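Local coordinates for protein D-aminoacid aminotransferase-like PLP-dependent enzyme (PDB 3CEB) that is a putative 4-amino-4-deoxychorismate lyase with the class IV aminotransferase fold, which would use pyridoxal phosphate to form 4-aminobenzoate and release pyruvate, at residues A[96-101]-A[152-157]; A[120-125]-A[132-137]; A[146-151]-A[170-175]; A[88-93]-A[185-190]. All blocks are in the same frame, centred on the assembly; numbering follows the deposited sequence. Where two conformers were deposited one is given.

In the fold
Along the chain from the N terminus, contact 4 opens first, at 88-93, and closes last, at 185-190, so the other three contacts are nested inside its loop. Contact 1 (96-101 with 152-157) closes a shorter loop that encloses contact 2 (120-125 with 132-137), where the loop after strand 130-131 folds back along strand 122-127. Contact 3 (146-151 with 170-175) opens before contact 1 has closed, and the two therefore cross. Contacts 2 and 4 share a sheet through neighbouring strands 90-94 and 122-127; contacts 3 and 4 both reach the sheet holding 146-150 and 185-188. D133 of contact 2 accepts hydrogen bonds from the backbone N-H groups of L154 and L155, joining contacts 1 and 2 beside the cofactor.

Contact 1: A[96-101]-A[152-157]; sequences DHIDYS and KPLLEG. With SO4 (sulfate ion), chain E.
An extended side chain (chi1 172°, chi2 173°) carries CD1 of I98 to CD1 of L154, 3.9 Å away, the two crossing at about a right angle. Y100 has CG trans to its N (chi1 -158°), which brings CE2 4.1 Å from CD2 of L155. Branched and aromatic residues suit this buried seam; I98 also touches L109, L110 and L113 of helix 108-114. The backbones meet through a CA-H...O contact, S101 CA to L154 O at 3.3 Å, and through waters. One accepts from Y100 N and donates to L154 O; another donates to S101 O and accepts from E156 N. D99 forms an Asx turn, OD1 accepting from S101 N at 2.7 Å and from S101 OG, which also bonds K34. F104 and R107 hold Y100 OH. D96 N (2.8 Å to O2) and H97 N donate to a sulfate, probably from the crystallisation liquor. D133 holds L154 N and L155 N; with no direct hydrogen bond between them, the two loops are coupled by apolar packing and water.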
loop_
_atom_site.group_PDB
_atom_site.type_symbol
_atom_site.label_atom_id
_atom_site.label_comp_id
_atom_site.label_asym_id
_atom_site.label_seq_id
_atom_site.Cartn_x
_atom_site.Cartn_y
_atom_site.Cartn_z
ATOM N N ASP A 96 -13.402 -13.148 -6.068
ATOM C CA ASP A 96 -13.020 -14.245 -5.170
ATOM C C ASP A 96 -11.670 -14.883 -5.470
ATOM O O ASP A 96 -11.176 -15.700 -4.700
ATOM C CB ASP A 96 -14.059 -15.356 -5.247
ATOM C CG ASP A 96 -15.344 -14.995 -4.569
ATOM O OD1 ASP A 96 -15.369 -14.019 -3.808
ATOM O OD2 ASP A 96 -16.337 -15.726 -4.761
ATOM N N HIS A 97 -11.099 -14.549 -6.610
ATOM C CA HIS A 97 -9.838 -15.155 -6.993
ATOM C C HIS A 97 -8.879 -14.110 -7.420
ATOM O O HIS A 97 -8.837 -13.765 -8.600
ATOM C CB HIS A 97 -10.037 -16.120 -8.147
ATOM C CG HIS A 97 -10.847 -17.315 -7.779
ATOM N ND1 HIS A 97 -10.639 -18.009 -6.602
ATOM C CD2 HIS A 97 -11.865 -17.940 -8.424
ATOM C CE1 HIS A 97 -11.503 -19.009 -6.537
ATOM N NE2 HIS A 97 -12.250 -18.995 -7.632
ATOM N N ILE A 98 -8.139 -13.599 -6.444
ATOM C CA ILE A 98 -7.150 -12.571 -6.656
ATOM C C ILE A 98 -6.088 -12.730 -5.582
ATOM O O ILE A 98 -6.427 -12.832 -4.418
ATOM C CB ILE A 98 -7.790 -11.161 -6.611
ATOM C CG1 ILE A 98 -6.708 -10.070 -6.637
ATOM C CG2 ILE A 98 -8.634 -10.998 -5.373
ATOM C CD1 ILE A 98 -7.235 -8.640 -6.767
ATOM N N ASP A 99 -4.822 -12.838 -5.979
ATOM C CA ASP A 99 -3.711 -12.886 -5.031
ATOM C C ASP A 99 -2.903 -11.651 -5.268
ATOM O O ASP A 99 -2.326 -11.472 -6.330
ATOM C CB ASP A 99 -2.820 -14.126 -5.226
ATOM C CG ASP A 99 -1.411 -14.051 -4.430
ATOM O OD1 ASP A 99 -1.062 -13.130 -3.685
ATOM O OD2 ASP A 99 -0.594 -14.973 -4.567
ATOM N N TYR A 100 -2.884 -10.782 -4.281
ATOM C CA TYR A 100 -2.009 -9.635 -4.308
ATOM C C TYR A 100 -1.306 -9.567 -2.931
ATOM O O TYR A 100 -1.272 -8.525 -2.279
ATOM C CB TYR A 100 -2.769 -8.337 -4.637
ATOM C CG TYR A 100 -1.843 -7.246 -5.189
ATOM C CD1 TYR A 100 -1.331 -7.312 -6.494
ATOM C CD2 TYR A 100 -1.471 -6.173 -4.411
ATOM C CE1 TYR A 100 -0.464 -6.357 -6.991
ATOM C CE2 TYR A 100 -0.596 -5.159 -4.917
ATOM C CZ TYR A 100 -0.097 -5.277 -6.195
ATOM O OH TYR A 100 0.739 -4.300 -6.650
ATOM N N SER A 101 -0.767 -10.700 -2.498
ATOM C CA SER A 101 -0.166 -10.777 -1.164
ATOM C C SER A 101 1.235 -10.158 -1.102
ATOM O O SER A 101 1.815 -9.984 -0.024
ATOM C CB SER A 101 -0.145 -12.191 -0.659
ATOM O OG SER A 101 0.724 -12.963 -1.427
ATOM N N LYS A 152 -7.647 -9.512 7.425
ATOM C CA LYS A 152 -7.134 -10.248 6.209
ATOM C C LYS A 152 -7.134 -9.471 4.919
ATOM O O LYS A 152 -7.933 -9.733 4.042
ATOM C CB LYS A 152 -7.967 -11.479 5.903
ATOM C CG LYS A 152 -7.264 -12.761 6.240
ATOM C CD LYS A 152 -6.412 -12.612 7.530
ATOM C CE LYS A 152 -5.655 -13.908 7.858
ATOM N NZ LYS A 152 -4.669 -13.688 8.947
ATOM N N PRO A 153 -6.224 -8.528 4.780
ATOM C CA PRO A 153 -6.225 -7.705 3.583
ATOM C C PRO A 153 -5.609 -8.473 2.414
ATOM O O PRO A 153 -5.094 -9.561 2.617
ATOM C CB PRO A 153 -5.312 -6.571 3.978
ATOM C CG PRO A 153 -4.269 -7.297 4.866
ATOM C CD PRO A 153 -5.046 -8.303 5.638
ATOM N N LEU A 154 -5.642 -7.933 1.206
ATOM C CA LEU A 154 -4.961 -8.619 0.120
ATOM C C LEU A 154 -3.483 -8.436 0.418
ATOM O O LEU A 154 -2.734 -9.392 0.455
ATOM C CB LEU A 154 -5.283 -8.012 -1.238
ATOM C CG LEU A 154 -6.741 -8.023 -1.655
ATOM C CD1 LEU A 154 -6.942 -7.419 -3.062
ATOM C CD2 LEU A 154 -7.286 -9.478 -1.535
ATOM N N LEU A 155 -3.072 -7.179 0.600
ATOM C CA LEU A 155 -1.658 -6.858 0.881
ATOM C C LEU A 155 -1.488 -6.237 2.262
ATOM O O LEU A 155 -2.247 -5.361 2.640
ATOM C CB LEU A 155 -1.091 -5.865 -0.163
ATOM C CG LEU A 155 0.427 -5.537 -0.088
ATOM C CD1 LEU A 155 1.305 -6.776 -0.229
ATOM C CD2 LEU A 155 0.834 -4.501 -1.124
ATOM N N GLU A 156 -0.486 -6.669 3.005
ATOM C CA GLU A 156 -0.178 -6.016 4.252
ATOM C C GLU A 156 0.595 -4.722 4.008
ATOM O O GLU A 156 1.838 -4.701 3.879
ATOM C CB GLU A 156 0.630 -6.934 5.142
ATOM C CG GLU A 156 -0.183 -8.064 5.690
ATOM C CD GLU A 156 0.638 -8.970 6.534
ATOM O OE1 GLU A 156 1.747 -8.592 6.910
ATOM O OE2 GLU A 156 0.180 -10.064 6.836
ATOM N N GLY A 157 -0.137 -3.625 3.990
ATOM C CA GLY A 157 0.487 -2.330 3.713
ATOM C C GLY A 157 1.496 -1.847 4.738
ATOM O O GLY A 157 1.443 -2.201 5.926
HETATM S S SO4 E . -14.103 -14.285 -9.322
HETATM O O1 SO4 E . -12.718 -13.915 -9.030
HETATM O O2 SO4 E . -15.031 -13.772 -8.304
HETATM O O3 SO4 E . -14.133 -15.763 -9.314
HETATM O O4 SO4 E . -14.482 -13.688 -10.607
HETATM O O HOH W 1 -3.807 -11.582 -1.656
HETATM O O HOH W 2 0.939 -9.049 2.515
#

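Contact 2: A[120-125]-A[132-137]; sequences CDEIMI and TDCSIG
The carboxylate of E122 is gripped at OE2 from both faces: S135 N donates across the contact at 2.8 Å, from 50° out of the plane, and I123 N donates from the other face, on the anti side. S135 OG lies 3.0 Å from E122 OE1, a bond left open because the hydroxyl could serve another acceptor instead. A bend at chi2 (52°) folds the glutamate back so that one oxygen can serve its own strand and the facing loop together, while CG of E122 rests 3.6 Å from CB of C134. A long acidic side chain suits this buried spot as acceptor for two backbone N-H groups.

I125 ties the strand to the loop through its backbone. Its N donates to D133 O at 2.8 Å, and its O accepts from both T132 N and T132 OG1. The hydroxyl, 2.7 Å from I125 O, comes from above the carbonyl plane, a second grip that a threonine can supply. Besides L154 N, the D133 carboxylate bonds N1, the pyridine nitrogen of the cofactor in LLP103; R107 bonds S135 O.

Strand 122-127 pairs in parallel with 90-94 and antiparallel with 130-131, after which the chain leaves as loop 132-137. L110, L113 and L114 of helix 108-114 pack on I125, I123 and E122, whereas C134 and I136 meet L187 of strand 185-188.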
loop_
_atom_site.group_PDB
_atom_site.type_symbol
_atom_site.label_atom_id
_atom_site.label_comp_id
_atom_site.label_asym_id
_atom_site.label_seq_id
_atom_site.Cartn_x
_atom_site.Cartn_y
_atom_site.Cartn_z
ATOM N N CYS A 120 -17.789 6.342 -8.152
ATOM C CA CYS A 120 -16.971 6.385 -6.954
ATOM C C CYS A 120 -15.514 6.766 -7.140
ATOM O O CYS A 120 -14.957 6.649 -8.224
ATOM C CB CYS A 120 -16.956 5.037 -6.278
ATOM S SG CYS A 120 -18.590 4.597 -5.826
ATOM N N ASP A 121 -14.889 7.146 -6.033
ATOM C CA ASP A 121 -13.503 7.565 -6.081
ATOM C C ASP A 121 -12.559 6.386 -6.163
ATOM O O ASP A 121 -11.385 6.554 -6.456
ATOM C CB ASP A 121 -13.107 8.301 -4.827
ATOM C CG ASP A 121 -13.797 9.584 -4.673
ATOM O OD1 ASP A 121 -14.083 10.229 -5.688
ATOM O OD2 ASP A 121 -13.991 9.968 -3.504
ATOM N N GLU A 122 -13.040 5.198 -5.849
ATOM C CA GLU A 122 -12.160 4.056 -5.816
ATOM C C GLU A 122 -13.007 2.810 -5.518
ATOM O O GLU A 122 -14.251 2.871 -5.558
ATOM C CB GLU A 122 -11.027 4.412 -4.849
ATOM C CG GLU A 122 -9.957 3.440 -4.478
ATOM C CD GLU A 122 -9.201 2.724 -5.562
ATOM O OE1 GLU A 122 -8.223 3.210 -6.169
ATOM O OE2 GLU A 122 -9.502 1.548 -5.671
ATOM N N ILE A 123 -12.378 1.659 -5.306
ATOM C CA ILE A 123 -13.164 0.436 -5.150
ATOM C C ILE A 123 -12.889 -0.192 -3.812
ATOM O O ILE A 123 -12.023 0.252 -3.067
ATOM C CB ILE A 123 -12.944 -0.625 -6.275
ATOM C CG1 ILE A 123 -11.492 -1.139 -6.291
ATOM C CG2 ILE A 123 -13.332 -0.050 -7.610
ATOM C CD1 ILE A 123 -11.181 -2.198 -7.351
HETATM N N MSE A 124 -13.631 -1.248 -3.539
HETATM C CA MSE A 124 -13.517 -1.969 -2.301
HETATM C C MSE A 124 -13.689 -3.441 -2.651
HETATM O O MSE A 124 -14.758 -3.874 -3.051
HETATM C CB MSE A 124 -14.596 -1.452 -1.362
HETATM C CG MSE A 124 -14.686 -2.186 -0.065
HETATM SE SE MSE A 124 -15.879 -1.320 1.195
HETATM C CE MSE A 124 -14.613 -0.001 1.773
ATOM N N ILE A 125 -12.597 -4.192 -2.583
ATOM C CA ILE A 125 -12.598 -5.567 -3.064
ATOM C C ILE A 125 -13.129 -6.550 -2.023
ATOM O O ILE A 125 -12.546 -6.738 -0.938
ATOM C CB ILE A 125 -11.198 -5.987 -3.514
ATOM C CG1 ILE A 125 -10.702 -5.071 -4.653
ATOM C CG2 ILE A 125 -11.220 -7.438 -3.979
ATOM C CD1 ILE A 125 -9.240 -5.119 -4.893
ATOM N N THR A 132 -11.544 -6.501 1.824
ATOM C CA THR A 132 -10.089 -6.549 1.788
ATOM C C THR A 132 -9.526 -5.172 1.520
ATOM O O THR A 132 -9.529 -4.329 2.399
ATOM C CB THR A 132 -9.579 -7.618 0.809
ATOM O OG1 THR A 132 -9.987 -7.307 -0.539
ATOM C CG2 THR A 132 -10.136 -9.014 1.239
ATOM N N ASP A 133 -9.050 -4.943 0.311
ATOM C CA ASP A 133 -8.368 -3.708 -0.020
ATOM C C ASP A 133 -9.098 -2.878 -1.082
ATOM O O ASP A 133 -10.018 -3.387 -1.735
ATOM C CB ASP A 133 -6.989 -4.035 -0.600
ATOM C CG ASP A 133 -6.064 -4.824 0.361
ATOM O OD1 ASP A 133 -6.465 -5.316 1.444
ATOM O OD2 ASP A 133 -4.873 -4.959 -0.008
ATOM N N CYS A 134 -8.677 -1.617 -1.271
ATOM C CA CYS A 134 -9.035 -0.887 -2.487
ATOM C C CYS A 134 -7.903 -1.185 -3.500
ATOM O O CYS A 134 -7.016 -1.968 -3.193
ATOM C CB CYS A 134 -9.249 0.620 -2.280
ATOM S SG CYS A 134 -7.817 1.557 -1.815
ATOM N N SER A 135 -7.941 -0.595 -4.701
ATOM C CA SER A 135 -6.988 -0.992 -5.746
ATOM C C SER A 135 -5.602 -0.508 -5.437
ATOM O O SER A 135 -4.644 -1.133 -5.860
ATOM C CB SER A 135 -7.353 -0.470 -7.132
ATOM O OG SER A 135 -6.850 0.837 -7.322
ATOM N N ILE A 136 -5.484 0.594 -4.692
ATOM C CA ILE A 136 -4.148 1.184 -4.416
ATOM C C ILE A 136 -3.748 1.169 -2.938
ATOM O O ILE A 136 -2.673 1.616 -2.589
ATOM C CB ILE A 136 -3.991 2.644 -4.927
ATOM C CG1 ILE A 136 -4.904 3.565 -4.130
ATOM C CG2 ILE A 136 -4.233 2.765 -6.428
ATOM C CD1 ILE A 136 -4.876 5.052 -4.615
ATOM N N GLY A 137 -4.595 0.673 -2.048
ATOM C CA GLY A 137 -4.247 0.706 -0.630
ATOM C C GLY A 137 -5.137 -0.160 0.220
ATOM O O GLY A 137 -5.994 -0.904 -0.294
#

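Contact 3: A[146-151]-A[170-175]; sequences QWITPD and IAREIF
Strands 146-150 and 170-172 pair in parallel, their axes twisted by 44°, with I148, T149 and P150 opposite I170, A171 and R172, and four backbone hydrogen bonds join the segments; T149 N to I170 O is 2.7 Å. The last, D151 N to R172 O at 2.9 Å, approaches from above the carbonyl plane, 71° out of it, where the strands are ending. The R172 chain bends at chi2 and chi3 and lays its guanidinium against I148, whose CG1 stands over one face and 3.6 Å from NH1. CB of R172 lies 3.6 Å from CG2 of I148. A long arginine can thus pack through its aliphatic carbons while NH2 makes a weak bond to Q143. I174 sends CD1 to CG2 of I148 and CD of P150, both at 3.9 Å. D151 OD1 and I174 N share a water. Beta-branched I148 and T149 suit a strand, and T149 OG1, anti to N, bonds L139 O.

The two strands and the connecting helix 158-165 form a beta-alpha-beta unit, and A171 abuts L164 there. Strand 170-172 is outermost in this sheet; 146-150 has 138-143 as its other neighbour.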
loop_
_atom_site.group_PDB
_atom_site.type_symbol
_atom_site.label_atom_id
_atom_site.label_comp_id
_atom_site.label_asym_id
_atom_site.label_seq_id
_atom_site.Cartn_x
_atom_site.Cartn_y
_atom_site.Cartn_z
ATOM N N GLN A 146 -13.116 5.011 16.777
ATOM C CA GLN A 146 -11.993 4.161 16.408
ATOM C C GLN A 146 -11.991 3.892 14.947
ATOM O O GLN A 146 -13.023 3.995 14.312
ATOM C CB GLN A 146 -12.079 2.813 17.126
ATOM C CG GLN A 146 -11.521 2.866 18.518
ATOM C CD GLN A 146 -11.880 1.651 19.394
ATOM O OE1 GLN A 146 -12.880 0.975 19.159
ATOM N NE2 GLN A 146 -11.063 1.393 20.420
ATOM N N TRP A 147 -10.825 3.527 14.431
ATOM C CA TRP A 147 -10.683 3.083 13.068
ATOM C C TRP A 147 -10.286 1.616 13.035
ATOM O O TRP A 147 -9.279 1.218 13.595
ATOM C CB TRP A 147 -9.617 3.885 12.329
ATOM C CG TRP A 147 -9.971 5.302 12.022
ATOM C CD1 TRP A 147 -9.552 6.402 12.695
ATOM C CD2 TRP A 147 -10.776 5.774 10.951
ATOM N NE1 TRP A 147 -10.056 7.531 12.120
ATOM C CE2 TRP A 147 -10.805 7.175 11.038
ATOM C CE3 TRP A 147 -11.461 5.157 9.918
ATOM C CZ2 TRP A 147 -11.514 7.963 10.151
ATOM C CZ3 TRP A 147 -12.154 5.935 9.032
ATOM C CH2 TRP A 147 -12.184 7.333 9.156
ATOM N N ILE A 148 -11.106 0.830 12.353
ATOM C CA ILE A 148 -10.937 -0.611 12.229
ATOM C C ILE A 148 -10.490 -0.948 10.815
ATOM O O ILE A 148 -11.007 -0.411 9.841
ATOM C CB ILE A 148 -12.272 -1.367 12.533
ATOM C CG1 ILE A 148 -12.677 -1.249 13.998
ATOM C CG2 ILE A 148 -12.145 -2.870 12.221
ATOM C CD1 ILE A 148 -12.742 0.108 14.484
ATOM N N THR A 149 -9.515 -1.837 10.696
ATOM C CA THR A 149 -9.072 -2.303 9.383
ATOM C C THR A 149 -9.209 -3.819 9.340
ATOM O O THR A 149 -9.083 -4.459 10.380
ATOM C CB THR A 149 -7.606 -1.849 9.109
ATOM O OG1 THR A 149 -7.299 -2.018 7.732
ATOM C CG2 THR A 149 -6.581 -2.604 9.986
ATOM N N PRO A 150 -9.438 -4.403 8.144
ATOM C CA PRO A 150 -9.596 -5.851 7.975
ATOM C C PRO A 150 -8.386 -6.649 8.404
ATOM O O PRO A 150 -7.265 -6.329 7.987
ATOM C CB PRO A 150 -9.772 -5.990 6.468
ATOM C CG PRO A 150 -10.291 -4.695 6.047
ATOM C CD PRO A 150 -9.717 -3.681 6.894
ATOM N N ASP A 151 -8.587 -7.668 9.231
ATOM C CA ASP A 151 -7.440 -8.477 9.660
ATOM C C ASP A 151 -6.880 -9.301 8.507
ATOM O O ASP A 151 -5.737 -9.692 8.593
ATOM C CB ASP A 151 -7.670 -9.347 10.940
ATOM C CG ASP A 151 -8.674 -10.454 10.733
ATOM O OD1 ASP A 151 -9.363 -10.411 9.683
ATOM O OD2 ASP A 151 -8.798 -11.348 11.610
ATOM N N ILE A 170 -7.115 -0.568 14.378
ATOM C CA ILE A 170 -7.387 -1.842 15.066
ATOM C C ILE A 170 -7.747 -2.849 14.005
ATOM O O ILE A 170 -8.443 -2.524 13.039
ATOM C CB ILE A 170 -8.497 -1.647 16.110
ATOM C CG1 ILE A 170 -7.875 -1.041 17.353
ATOM C CG2 ILE A 170 -9.185 -2.938 16.545
ATOM C CD1 ILE A 170 -8.883 -0.720 18.442
ATOM N N ALA A 171 -7.210 -4.061 14.126
ATOM C CA ALA A 171 -7.447 -5.107 13.109
ATOM C C ALA A 171 -8.623 -5.987 13.518
ATOM O O ALA A 171 -8.751 -6.384 14.649
ATOM C CB ALA A 171 -6.198 -5.930 12.870
ATOM N N ARG A 172 -9.505 -6.241 12.576
ATOM C CA ARG A 172 -10.660 -7.084 12.820
ATOM C C ARG A 172 -11.207 -7.712 11.559
ATOM O O ARG A 172 -11.164 -7.129 10.494
ATOM C CB ARG A 172 -11.817 -6.289 13.422
ATOM C CG ARG A 172 -11.593 -5.720 14.800
ATOM C CD ARG A 172 -12.901 -5.918 15.546
ATOM N NE ARG A 172 -13.291 -4.866 16.489
ATOM C CZ ARG A 172 -14.228 -3.938 16.244
ATOM N NH1 ARG A 172 -14.874 -3.877 15.076
ATOM N NH2 ARG A 172 -14.526 -3.053 17.174
ATOM N N GLU A 173 -11.807 -8.875 11.717
ATOM C CA GLU A 173 -12.414 -9.541 10.595
ATOM C C GLU A 173 -13.658 -8.756 10.164
ATOM O O GLU A 173 -14.521 -8.496 10.974
ATOM C CB GLU A 173 -12.743 -11.003 10.946
ATOM C CG GLU A 173 -13.332 -11.702 9.773
ATOM C CD GLU A 173 -13.312 -13.204 9.869
ATOM O OE1 GLU A 173 -13.344 -13.719 10.997
ATOM O OE2 GLU A 173 -13.295 -13.866 8.796
ATOM N N ILE A 174 -13.733 -8.369 8.897
ATOM C CA ILE A 174 -14.866 -7.578 8.407
ATOM C C ILE A 174 -15.536 -8.222 7.229
ATOM O O ILE A 174 -15.033 -8.208 6.122
ATOM C CB ILE A 174 -14.444 -6.170 7.939
ATOM C CG1 ILE A 174 -13.793 -5.379 9.076
ATOM C CG2 ILE A 174 -15.645 -5.410 7.408
ATOM C CD1 ILE A 174 -13.212 -4.001 8.612
ATOM N N PHE A 175 -16.700 -8.778 7.466
ATOM C CA PHE A 175 -17.475 -9.377 6.375
ATOM C C PHE A 175 -18.177 -8.275 5.678
ATOM O O PHE A 175 -18.397 -7.228 6.261
ATOM C CB PHE A 175 -18.501 -10.385 6.876
ATOM C CG PHE A 175 -17.889 -11.607 7.453
ATOM C CD1 PHE A 175 -17.534 -11.655 8.784
ATOM C CD2 PHE A 175 -17.658 -12.719 6.675
ATOM C CE1 PHE A 175 -16.942 -12.792 9.319
ATOM C CE2 PHE A 175 -17.079 -13.860 7.224
ATOM C CZ PHE A 175 -16.708 -13.885 8.535
HETATM O O HOH W 3 -11.174 -9.397 7.470
#

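Contact 4: A[88-93]-A[185-190]; sequences RTFKPV and IRLINA
F90 packs tightly against I185, whose CG2 methyl sits over one face of the ring, 3.9 Å from the centroid and 25° off the normal, a CH-pi contact. The methyl is displaced toward the rim of the ring, 3.6 Å from CD1. The neighbouring CE1 is 3.6 Å from the backbone O of I185, and farther round CE2 lies 4.1 Å from CB of L187, whose side chain crosses that of F90 at about a right angle. With CG trans to the carbonyl carbon (chi1 -62°), the ring is carried over the side chain of I185, where a branched residue offers a methyl to its face.

The two strands belong to different sheets of the class IV aminotransferase fold and pass at 85°, the axes of 90-93 and 185-188 coming within 9.6 Å; one large aromatic spans the gap, and no hydrogen bond crosses it. L139 also touches F90, while M124 and F141 touch I185. Beyond the strand, A190 N bonds the cofactor phosphate, OP1 of LLP103.

Toward solvent the contact is looser. R88 and R186 are exposed, their side chains leaving the backbone away from the facing segment; long charged chains suit that margin, and R186 NE makes a salt bridge with E184.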
loop_
_atom_site.group_PDB
_atom_site.type_symbol
_atom_site.label_atom_id
_atom_site.label_comp_id
_atom_site.label_asym_id
_atom_site.label_seq_id
_atom_site.Cartn_x
_atom_site.Cartn_y
_atom_site.Cartn_z
ATOM N N ARG A 88 -13.152 9.473 -0.962
ATOM C CA ARG A 88 -14.301 9.417 -0.052
ATOM C C ARG A 88 -15.387 8.365 -0.312
ATOM O O ARG A 88 -16.137 8.026 0.587
ATOM C CB ARG A 88 -14.967 10.788 -0.029
ATOM C CG ARG A 88 -14.249 11.732 0.889
ATOM C CD ARG A 88 -14.457 13.108 0.449
ATOM N NE ARG A 88 -13.935 14.067 1.420
ATOM C CZ ARG A 88 -13.693 15.337 1.105
ATOM N NH1 ARG A 88 -13.882 15.735 -0.148
ATOM N NH2 ARG A 88 -13.236 16.196 2.007
ATOM N N THR A 89 -15.510 7.899 -1.547
ATOM C CA THR A 89 -16.565 6.962 -1.912
ATOM C C THR A 89 -15.892 5.786 -2.527
ATOM O O THR A 89 -14.863 5.937 -3.191
ATOM C CB THR A 89 -17.586 7.559 -2.884
ATOM O OG1 THR A 89 -16.899 8.060 -4.026
ATOM C CG2 THR A 89 -18.346 8.681 -2.251
ATOM N N PHE A 90 -16.453 4.606 -2.249
ATOM C CA PHE A 90 -15.857 3.306 -2.613
ATOM C C PHE A 90 -16.860 2.307 -3.161
ATOM O O PHE A 90 -17.798 1.954 -2.498
ATOM C CB PHE A 90 -15.175 2.700 -1.380
ATOM C CG PHE A 90 -14.050 3.543 -0.841
ATOM C CD1 PHE A 90 -14.294 4.591 -0.010
ATOM C CD2 PHE A 90 -12.750 3.280 -1.183
ATOM C CE1 PHE A 90 -13.268 5.360 0.457
ATOM C CE2 PHE A 90 -11.739 4.036 -0.707
ATOM C CZ PHE A 90 -11.991 5.075 0.105
ATOM N N LYS A 91 -16.621 1.846 -4.378
ATOM C CA LYS A 91 -17.497 0.865 -5.025
ATOM C C LYS A 91 -17.157 -0.569 -4.646
ATOM O O LYS A 91 -16.030 -1.027 -4.846
ATOM C CB LYS A 91 -17.462 1.009 -6.550
ATOM C CG LYS A 91 -18.379 0.023 -7.280
ATOM C CD LYS A 91 -19.871 0.121 -6.923
ATOM C CE LYS A 91 -20.686 0.709 -8.087
ATOM N NZ LYS A 91 -22.159 0.674 -7.783
ATOM N N PRO A 92 -18.144 -1.294 -4.099
ATOM C CA PRO A 92 -17.821 -2.685 -3.789
ATOM C C PRO A 92 -17.652 -3.479 -5.084
ATOM O O PRO A 92 -18.488 -3.382 -5.973
ATOM C CB PRO A 92 -19.041 -3.173 -2.981
ATOM C CG PRO A 92 -19.874 -2.000 -2.726
ATOM C CD PRO A 92 -19.493 -0.915 -3.653
ATOM N N VAL A 93 -16.550 -4.215 -5.194
ATOM C CA VAL A 93 -16.289 -5.024 -6.376
ATOM C C VAL A 93 -16.056 -6.463 -5.898
ATOM O O VAL A 93 -15.295 -6.715 -4.976
ATOM C CB VAL A 93 -15.096 -4.429 -7.209
ATOM C CG1 VAL A 93 -14.764 -5.307 -8.384
ATOM C CG2 VAL A 93 -15.452 -3.069 -7.709
ATOM N N ILE A 185 -15.667 5.392 5.524
ATOM C CA ILE A 185 -14.636 4.573 4.897
ATOM C C ILE A 185 -13.515 5.447 4.379
ATOM O O ILE A 185 -13.764 6.508 3.809
ATOM C CB ILE A 185 -15.165 3.810 3.631
ATOM C CG1 ILE A 185 -16.502 3.103 3.920
ATOM C CG2 ILE A 185 -14.089 2.829 3.092
ATOM C CD1 ILE A 185 -17.001 2.261 2.787
ATOM N N ARG A 186 -12.277 5.015 4.557
ATOM C CA ARG A 186 -11.158 5.747 3.989
ATOM C C ARG A 186 -10.068 4.829 3.530
ATOM O O ARG A 186 -10.022 3.658 3.918
ATOM C CB ARG A 186 -10.552 6.730 4.980
ATOM C CG ARG A 186 -11.361 7.970 5.150
ATOM C CD ARG A 186 -10.544 8.986 5.899
ATOM N NE ARG A 186 -11.371 9.803 6.788
ATOM C CZ ARG A 186 -10.886 10.701 7.651
ATOM N NH1 ARG A 186 -9.566 10.893 7.715
ATOM N NH2 ARG A 186 -11.717 11.399 8.445
ATOM N N LEU A 187 -9.203 5.339 2.675
ATOM C CA LEU A 187 -8.043 4.610 2.293
ATOM C C LEU A 187 -6.757 4.960 3.009
ATOM O O LEU A 187 -6.555 6.047 3.416
ATOM C CB LEU A 187 -7.912 4.524 0.782
ATOM C CG LEU A 187 -7.315 5.584 -0.113
ATOM C CD1 LEU A 187 -5.922 5.870 0.184
ATOM C CD2 LEU A 187 -7.432 5.079 -1.454
ATOM N N ILE A 188 -5.907 3.991 3.197
ATOM C CA ILE A 188 -4.564 4.269 3.719
ATOM C C ILE A 188 -3.504 3.589 2.825
ATOM O O ILE A 188 -3.698 2.475 2.326
ATOM C CB ILE A 188 -4.350 3.778 5.181
ATOM C CG1 ILE A 188 -4.672 2.293 5.294
ATOM C CG2 ILE A 188 -5.119 4.586 6.203
ATOM C CD1 ILE A 188 -4.212 1.715 6.667
ATOM N N ASN A 189 -2.401 4.282 2.590
ATOM C CA ASN A 189 -1.275 3.641 1.950
ATOM C C ASN A 189 -0.055 4.519 2.167
ATOM O O ASN A 189 -0.123 5.498 2.949
ATOM C CB ASN A 189 -1.520 3.312 0.461
ATOM C CG ASN A 189 -1.773 4.552 -0.386
ATOM O OD1 ASN A 189 -1.485 5.683 0.021
ATOM N ND2 ASN A 189 -2.283 4.337 -1.575
ATOM N N ALA A 190 1.060 4.170 1.524
ATOM C CA ALA A 190 2.316 4.920 1.773
ATOM C C ALA A 190 2.093 6.426 1.566
ATOM O O ALA A 190 2.687 7.250 2.290
ATOM C CB ALA A 190 3.467 4.408 0.903
#